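Local coordinates for protein acetyltransferase (Brucella abortus str. 2308 A, PDB 4ZBG) that binds acetyl-CoA and, as a GNAT-family N-acetyltransferase, probably transfers its acetyl group to an amine of an acceptor substrate, at residues L53-L57 against E107-L112. Numbering follows the deposited sequence.
Sequences LTLSL and EGLAQL
L55 and L57 pack against G108 and Q111 in a helix-on-sheet contact of the GNAT fold, where helix 100-114 lies over strand 55-61. Strand 55-57 and helix 107-112 run roughly antiparallel (148°), axes 9.5 Å apart at closest. The CA atoms come nearest at L57 and G108, and two methyls pack on the G108 backbone: CD1 of L57 lies 3.6 Å from G108 N, and CD2 of L55 rests 3.5 Å from G108 O. That carbonyl accepts the helical bond from L112 N; the methyl packs beside it. In L55, chi1 (-177°) carries CG toward the helix, and chi2 then sets CD2 by G108 O and CD1 3.6 Å from Q111 OE1; CD2 also meets CB of Q111. The Q111 side chain crosses L55 at about a right angle and meets L57 from the opposite direction, NE2 3.9 Å from CD2. One turn back, E107 fixes that amide: NE2 gives OE2 a 2.8 Å bond, nearly straight and in the amide plane, while E107 CG touches L57 CD1. The strand begins in a classic beta bulge, T54 and L55 lying opposite F71. Around this interface, strand 10-13 adds I11 beside L57 and E107, and strands 64-76 and 83-91 bring F71 and Y84 against L112.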
loop_
_atom_site.group_PDB
_atom_site.type_symbol
_atom_site.label_atom_id
_atom_site.label_comp_id
_atom_site.label_asym_id
_atom_site.label_seq_id
_atom_site.Cartn_x
_atom_site.Cartn_y
_atom_site.Cartn_z
ATOM N N LEU A 53 2.410 -7.736 -7.005
ATOM C CA LEU A 53 2.841 -6.885 -5.909
ATOM C C LEU A 53 3.904 -5.945 -6.478
ATOM O O LEU A 53 5.099 -6.227 -6.446
ATOM C CB LEU A 53 3.357 -7.737 -4.743
ATOM C CG LEU A 53 3.713 -6.988 -3.460
ATOM C CD1 LEU A 53 2.557 -6.129 -2.961
ATOM C CD2 LEU A 53 4.131 -7.984 -2.391
ATOM N N THR A 54 3.440 -4.847 -7.059
ATOM C CA THR A 54 4.296 -3.945 -7.811
ATOM C C THR A 54 5.392 -3.370 -6.938
ATOM O O THR A 54 6.557 -3.300 -7.337
ATOM C CB THR A 54 3.473 -2.791 -8.375
ATOM O OG1 THR A 54 2.390 -3.323 -9.144
ATOM C CG2 THR A 54 4.335 -1.902 -9.255
ATOM N N LEU A 55 5.004 -2.953 -5.742
ATOM C CA LEU A 55 5.936 -2.368 -4.806
ATOM C C LEU A 55 5.526 -2.767 -3.403
ATOM O O LEU A 55 4.344 -2.703 -3.053
ATOM C CB LEU A 55 5.942 -0.845 -4.960
ATOM C CG LEU A 55 6.927 -0.096 -4.073
ATOM C CD1 LEU A 55 8.354 -0.489 -4.376
ATOM C CD2 LEU A 55 6.737 1.397 -4.257
ATOM N N SER A 56 6.503 -3.185 -2.605
ATOM C CA SER A 56 6.245 -3.639 -1.251
ATOM C C SER A 56 7.384 -3.115 -0.401
ATOM O O SER A 56 8.537 -3.507 -0.600
ATOM C CB SER A 56 6.214 -5.163 -1.218
ATOM O OG SER A 56 6.025 -5.637 0.104
ATOM N N LEU A 57 7.067 -2.192 0.507
ATOM C CA LEU A 57 8.082 -1.570 1.352
ATOM C C LEU A 57 7.828 -1.915 2.798
ATOM O O LEU A 57 6.676 -2.022 3.227
ATOM C CB LEU A 57 8.058 -0.048 1.223
ATOM C CG LEU A 57 8.249 0.566 -0.160
ATOM C CD1 LEU A 57 8.202 2.084 -0.062
ATOM C CD2 LEU A 57 9.545 0.102 -0.797
ATOM N N GLU A 107 7.171 7.497 0.724
ATOM C CA GLU A 107 8.247 6.825 0.025
ATOM C C GLU A 107 7.719 5.927 -1.104
ATOM O O GLU A 107 8.285 5.897 -2.204
ATOM C CB GLU A 107 9.134 6.067 1.012
ATOM C CG GLU A 107 10.308 5.381 0.360
ATOM C CD GLU A 107 11.221 6.321 -0.402
ATOM O OE1 GLU A 107 11.325 7.527 -0.060
ATOM O OE2 GLU A 107 11.856 5.828 -1.352
ATOM N N GLY A 108 6.631 5.207 -0.847
ATOM C CA GLY A 108 6.026 4.386 -1.882
ATOM C C GLY A 108 5.563 5.187 -3.082
ATOM O O GLY A 108 5.808 4.811 -4.234
ATOM N N LEU A 109 4.899 6.311 -2.819
ATOM C CA LEU A 109 4.441 7.173 -3.903
ATOM C C LEU A 109 5.623 7.723 -4.696
ATOM O O LEU A 109 5.567 7.805 -5.921
ATOM C CB LEU A 109 3.592 8.312 -3.359
ATOM C CG LEU A 109 2.265 7.879 -2.737
ATOM C CD1 LEU A 109 1.629 9.078 -2.051
ATOM C CD2 LEU A 109 1.328 7.274 -3.773
ATOM N N ALA A 110 6.696 8.088 -3.997
ATOM C CA ALA A 110 7.871 8.630 -4.669
ATOM C C ALA A 110 8.480 7.576 -5.587
ATOM O O ALA A 110 8.901 7.875 -6.705
ATOM C CB ALA A 110 8.889 9.136 -3.656
ATOM N N GLN A 111 8.500 6.329 -5.129
ATOM C CA GLN A 111 9.058 5.258 -5.940
ATOM C C GLN A 111 8.187 4.939 -7.154
ATOM O O GLN A 111 8.703 4.706 -8.249
ATOM C CB GLN A 111 9.362 4.028 -5.086
ATOM C CG GLN A 111 10.540 4.280 -4.153
ATOM C CD GLN A 111 11.068 3.028 -3.503
ATOM O OE1 GLN A 111 11.043 1.947 -4.091
ATOM N NE2 GLN A 111 11.550 3.165 -2.271
ATOM N N LEU A 112 6.870 4.966 -6.978
ATOM C CA LEU A 112 5.970 4.801 -8.121
ATOM C C LEU A 112 6.165 5.904 -9.145
ATOM O O LEU A 112 6.284 5.626 -10.338
ATOM C CB LEU A 112 4.510 4.816 -7.693
ATOM C CG LEU A 112 3.899 3.554 -7.097
ATOM C CD1 LEU A 112 2.420 3.805 -6.850
ATOM C CD2 LEU A 112 4.102 2.339 -7.998
#